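Long-range contacts in trichothecene 15-O-acetyltransferase TRI3 (Fusarium sporotrichioides, PDB 3FOT), which acetylates the 15-hydroxyl group of trichothecene intermediates such as 15-deacetylcalonectrin during the biosynthesis of T-2 toxin and related mycotoxins: residues A[32-37]-A[409-414]; A[336-341]-A[356-361]. All blocks are in the same frame, centred on the assembly; numbering follows the deposited sequence.

Contact 1 (A[32-37]-A[409-414])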
loop_
_atom_site.group_PDB
_atom_site.type_symbol
_atom_site.label_atom_id
_atom_site.label_comp_id
_atom_site.label_asym_id
_atom_site.label_seq_id
_atom_site.Cartn_x
_atom_site.Cartn_y
_atom_site.Cartn_z
ATOM N N ARG A 32 16.807 -13.935 1.510
ATOM C CA ARG A 32 15.531 -14.641 1.467
ATOM C C ARG A 32 14.465 -13.737 2.082
ATOM O O ARG A 32 14.646 -13.207 3.176
ATOM C CB ARG A 32 15.614 -15.978 2.207
ATOM C CG ARG A 32 14.335 -16.803 2.141
ATOM C CD ARG A 32 14.091 -17.425 0.774
ATOM N NE ARG A 32 15.237 -18.225 0.320
ATOM C CZ ARG A 32 15.224 -19.033 -0.734
ATOM N NH1 ARG A 32 14.134 -19.171 -1.491
ATOM N NH2 ARG A 32 16.321 -19.715 -1.033
ATOM N N CYS A 33 13.357 -13.542 1.369
ATOM C CA CYS A 33 12.327 -12.643 1.863
ATOM C C CYS A 33 11.595 -13.281 3.054
ATOM O O CYS A 33 11.735 -14.501 3.297
ATOM C CB CYS A 33 11.373 -12.234 0.727
ATOM S SG CYS A 33 10.027 -13.374 0.410
ATOM N N VAL A 34 10.851 -12.456 3.806
ATOM C CA VAL A 34 10.304 -12.885 5.109
ATOM C C VAL A 34 8.946 -12.252 5.358
ATOM O O VAL A 34 8.685 -11.135 4.902
ATOM C CB VAL A 34 11.291 -12.565 6.286
ATOM C CG1 VAL A 34 11.551 -11.050 6.448
ATOM C CG2 VAL A 34 10.778 -13.168 7.627
ATOM N N GLY A 35 8.068 -12.992 6.035
ATOM C CA GLY A 35 6.805 -12.427 6.474
ATOM C C GLY A 35 5.937 -12.054 5.295
ATOM O O GLY A 35 5.777 -12.838 4.361
ATOM N N ALA A 36 5.343 -10.859 5.359
ATOM C CA ALA A 36 4.413 -10.422 4.304
ATOM C C ALA A 36 5.063 -10.399 2.923
ATOM O O ALA A 36 4.369 -10.562 1.893
ATOM C CB ALA A 36 3.819 -9.071 4.639
ATOM N N GLU A 37 6.381 -10.242 2.875
ATOM C CA GLU A 37 7.092 -10.361 1.576
ATOM C C GLU A 37 6.820 -11.683 0.886
ATOM O O GLU A 37 6.632 -11.719 -0.315
ATOM C CB GLU A 37 8.606 -10.177 1.771
ATOM C CG GLU A 37 9.016 -8.771 2.184
ATOM C CD GLU A 37 10.491 -8.667 2.563
ATOM O OE1 GLU A 37 11.117 -9.727 2.819
ATOM O OE2 GLU A 37 11.003 -7.531 2.641
ATOM N N LEU A 409 5.715 -11.789 15.492
ATOM C CA LEU A 409 4.554 -12.655 15.242
ATOM C C LEU A 409 4.102 -12.502 13.793
ATOM O O LEU A 409 3.777 -13.483 13.153
ATOM C CB LEU A 409 3.405 -12.334 16.207
ATOM C CG LEU A 409 2.050 -13.038 16.039
ATOM C CD1 LEU A 409 1.319 -13.261 17.386
ATOM C CD2 LEU A 409 1.147 -12.203 15.111
ATOM N N GLY A 410 4.061 -11.260 13.311
ATOM C CA GLY A 410 3.691 -10.979 11.909
ATOM C C GLY A 410 4.563 -11.755 10.946
ATOM O O GLY A 410 4.071 -12.405 10.033
ATOM N N LEU A 411 5.872 -11.689 11.151
ATOM C CA LEU A 411 6.811 -12.346 10.254
ATOM C C LEU A 411 6.543 -13.847 10.230
ATOM O O LEU A 411 6.493 -14.469 9.178
ATOM C CB LEU A 411 8.256 -12.053 10.678
ATOM C CG LEU A 411 8.671 -10.578 10.655
ATOM C CD1 LEU A 411 10.100 -10.451 11.181
ATOM C CD2 LEU A 411 8.536 -9.958 9.257
ATOM N N ARG A 412 6.340 -14.418 11.410
ATOM C CA ARG A 412 6.131 -15.853 11.526
ATOM C C ARG A 412 4.805 -16.312 10.938
ATOM O O ARG A 412 4.743 -17.308 10.197
ATOM C CB ARG A 412 6.242 -16.250 13.023
ATOM C CG ARG A 412 6.324 -17.720 13.231
ATOM C CD ARG A 412 6.556 -18.011 14.698
ATOM N NE ARG A 412 6.597 -19.443 14.961
ATOM C CZ ARG A 412 6.293 -19.992 16.142
ATOM N NH1 ARG A 412 5.921 -19.233 17.163
ATOM N NH2 ARG A 412 6.352 -21.304 16.295
ATOM N N VAL A 413 3.728 -15.608 11.268
ATOM C CA VAL A 413 2.420 -16.001 10.772
ATOM C C VAL A 413 2.242 -15.702 9.294
ATOM O O VAL A 413 1.527 -16.434 8.602
ATOM C CB VAL A 413 1.227 -15.428 11.585
ATOM C CG1 VAL A 413 1.358 -15.838 13.077
ATOM C CG2 VAL A 413 1.099 -13.914 11.440
ATOM N N HIS A 414 2.874 -14.633 8.815
ATOM C CA HIS A 414 2.796 -14.363 7.369
ATOM C C HIS A 414 3.640 -15.365 6.561
ATOM O O HIS A 414 3.291 -15.709 5.427
ATOM C CB HIS A 414 3.181 -12.914 7.042
ATOM C CG HIS A 414 2.162 -11.897 7.450
ATOM N ND1 HIS A 414 2.499 -10.595 7.760
ATOM C CD2 HIS A 414 0.816 -11.979 7.588
ATOM C CE1 HIS A 414 1.406 -9.920 8.067
ATOM N NE2 HIS A 414 0.371 -10.734 7.966
HETATM O O HOH W 1 5.096 -9.746 8.021
#
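G35 brings its backbone to within 3.8 Å, CA to CA, of L411, where the turn leading into helix 36-41 passes against the side of helix 406-423 in this BAHD-superfamily acyltransferase. The bend has a positive phi (65°) at G35, and the CA of this glycine approaches the carbonyl O of L411 at 3.4 Å in a CA-H...O contact. L411 flanks the glycine with its CD2 methyl, while its CB lies 4.1 Å from CG2 of V34, the two side chains meeting at a slant. Within 32-37, the backbone N of V34 donates to OE1 of E37, whose other oxygen forms a salt bridge with R31; N415, next along helix 406-423, accepts the N-H of G35. H414, which binds 15-deacetylcalonectrin, faces the turn first with its CB, 3.4 Å from the backbone N of A36. Its CG is anti to the carbonyl carbon (chi1 -72°), and the ring continues past A36 rather than into the turn, with the A36 methyl approaching it obliquely at ND1. The substrate-binding histidine is thus flanked by A36 and the carbonyl carbon of G35. A water bridge joins the two segments: one water accepts the A36 N-H at 2.9 Å and lies in the plane of the imidazole, at its edge, 2.7 Å from ND1 of H414.

Contact 2 (A[336-341]-A[356-361]); sequences PTSVDG and MCQTAA
P336 and T337 both address the carbonyl O of A361: P336 through a CA-H...O contact, T337 through its backbone N at 2.9 Å. The return bond, from A361 N to T337 O, makes these residues a hydrogen-bonded antiparallel pair. The T337 hydroxyl has its polar partner in Y397 of helix 379-401. S338 follows, paired with A360 in the non-hydrogen-bonded manner; its CA comes 3.1 Å from the O of T359. On the face it shares with A360, S338 points its OG to a water at 2.9 Å, and this water donates to OE1 of Q358. At V339 the pairing with T359 is hydrogen-bonded again. V339 N donates to T359 O, and T359 N reaches V339 O at 2.7 Å in a nearly straight bond (169°). Strands 333-340 and 358-365 thereby form a two-stranded antiparallel β-ribbon, one face of which, carrying T337, V339, T359 and A361, packs on helix 379-401 through V339 and A361. V339 and T359 point the same way on it, with their CG2 methyls side by side, 3.5 Å apart. The Q358 side chain, bent at chi2 (-77°), folds its amide back beside the V339 carbonyl, and its NE2 lies 3.7 Å from CA of D340. That NE2 donates to D190, the aspartate of the HxxxD sequence characteristic of BAHD enzymes. D340 pairs with Q358 in the non-hydrogen-bonded manner, their side chains diverging, and engages R342 in a salt bridge. Beyond this pair, G341 N donates to C357 O at 2.8 Å, and the SG of C357 rests 3.5 Å from C of G341.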
loop_
_atom_site.group_PDB
_atom_site.type_symbol
_atom_site.label_atom_id
_atom_site.label_comp_id
_atom_site.label_asym_id
_atom_site.label_seq_id
_atom_site.Cartn_x
_atom_site.Cartn_y
_atom_site.Cartn_z
ATOM N N PRO A 336 -8.725 -10.896 10.144
ATOM C CA PRO A 336 -7.280 -10.831 10.307
ATOM C C PRO A 336 -6.814 -9.676 9.451
ATOM O O PRO A 336 -6.927 -9.751 8.216
ATOM C CB PRO A 336 -6.789 -12.164 9.714
ATOM C CG PRO A 336 -8.030 -12.978 9.416
ATOM C CD PRO A 336 -9.120 -11.975 9.224
ATOM N N THR A 337 -6.375 -8.599 10.090
ATOM C CA THR A 337 -5.951 -7.399 9.371
ATOM C C THR A 337 -4.426 -7.275 9.397
ATOM O O THR A 337 -3.743 -8.042 10.083
ATOM C CB THR A 337 -6.582 -6.104 9.958
ATOM O OG1 THR A 337 -6.227 -5.984 11.341
ATOM C CG2 THR A 337 -8.093 -6.121 9.849
ATOM N N SER A 338 -3.878 -6.348 8.613
ATOM C CA SER A 338 -2.435 -6.101 8.690
ATOM C C SER A 338 -2.215 -4.702 9.267
ATOM O O SER A 338 -3.084 -3.835 9.157
ATOM C CB SER A 338 -1.792 -6.245 7.318
ATOM O OG SER A 338 -2.413 -5.347 6.429
ATOM N N VAL A 339 -1.077 -4.494 9.915
ATOM C CA VAL A 339 -0.746 -3.195 10.481
ATOM C C VAL A 339 0.726 -2.880 10.262
ATOM O O VAL A 339 1.551 -3.786 10.116
ATOM C CB VAL A 339 -1.094 -3.063 11.994
ATOM C CG1 VAL A 339 -2.580 -3.413 12.301
ATOM C CG2 VAL A 339 -0.209 -3.930 12.825
ATOM N N ASP A 340 1.029 -1.584 10.220
ATOM C CA ASP A 340 2.381 -1.097 10.059
ATOM C C ASP A 340 3.164 -1.513 11.304
ATOM O O ASP A 340 2.716 -1.239 12.426
ATOM C CB ASP A 340 2.338 0.441 9.919
ATOM C CG ASP A 340 3.708 1.077 9.952
ATOM O OD1 ASP A 340 4.723 0.374 9.779
ATOM O OD2 ASP A 340 3.771 2.310 10.143
ATOM N N GLY A 341 4.309 -2.170 11.094
ATOM C CA GLY A 341 5.116 -2.728 12.190
ATOM C C GLY A 341 6.273 -1.860 12.655
ATOM O O GLY A 341 7.064 -2.254 13.522
ATOM N N MET A 356 9.128 -3.808 3.203
ATOM C CA MET A 356 7.920 -4.247 3.905
ATOM C C MET A 356 8.188 -4.284 5.396
ATOM O O MET A 356 9.176 -4.859 5.829
ATOM C CB MET A 356 7.549 -5.660 3.455
ATOM C CG MET A 356 6.302 -6.207 4.055
ATOM S SD MET A 356 4.867 -5.885 3.019
ATOM C CE MET A 356 5.267 -6.804 1.529
ATOM N N CYS A 357 7.283 -3.708 6.179
ATOM C CA CYS A 357 7.377 -3.825 7.628
ATOM C C CYS A 357 5.951 -3.881 8.152
ATOM O O CYS A 357 5.381 -2.871 8.555
ATOM C CB CYS A 357 8.177 -2.677 8.259
ATOM S SG CYS A 357 8.377 -2.997 10.060
ATOM N N GLN A 358 5.379 -5.077 8.073
ATOM C CA GLN A 358 3.967 -5.289 8.379
ATOM C C GLN A 358 3.797 -6.386 9.396
ATOM O O GLN A 358 4.602 -7.315 9.470
ATOM C CB GLN A 358 3.184 -5.674 7.123
ATOM C CG GLN A 358 3.194 -4.555 6.060
ATOM C CD GLN A 358 2.230 -3.451 6.421
ATOM O OE1 GLN A 358 1.039 -3.718 6.632
ATOM N NE2 GLN A 358 2.726 -2.202 6.497
ATOM N N THR A 359 2.737 -6.261 10.182
ATOM C CA THR A 359 2.362 -7.364 11.048
ATOM C C THR A 359 0.857 -7.500 11.031
ATOM O O THR A 359 0.208 -7.003 10.096
ATOM C CB THR A 359 3.013 -7.264 12.467
ATOM O OG1 THR A 359 2.669 -8.430 13.222
ATOM C CG2 THR A 359 2.601 -6.035 13.204
ATOM N N ALA A 360 0.300 -8.181 12.040
ATOM C CA ALA A 360 -1.047 -8.728 11.957
ATOM C C ALA A 360 -1.783 -8.469 13.273
ATOM O O ALA A 360 -1.156 -8.355 14.329
ATOM C CB ALA A 360 -0.967 -10.218 11.693
ATOM N N ALA A 361 -3.107 -8.323 13.189
ATOM C CA ALA A 361 -3.990 -8.271 14.361
ATOM C C ALA A 361 -5.302 -8.923 13.955
ATOM O O ALA A 361 -5.541 -9.145 12.770
ATOM C CB ALA A 361 -4.243 -6.812 14.822
HETATM O O HOH W 2 -1.491 -2.649 6.058
#

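The centres of contacts 1 and 2 lie about 10 Å apart, and along the chain contact 2 is nested inside the long loop that contact 1 closes. Helix 406-423 joins them: G410 packs its CA against OG1 of T359, which is hydrogen-bonded to L406 O near the start of the helix, and H414 touches A360. From segment 32-37, A36 and E37 meet M356, just ahead of strand 358-365. Segment 356-361 therefore touches both segments of contact 1. From A360, beside the substrate-binding H414, the chain runs back to Q358 and C357, which bond D190 of the HxxxD sequence, consistent with both contacts bordering the active-site region.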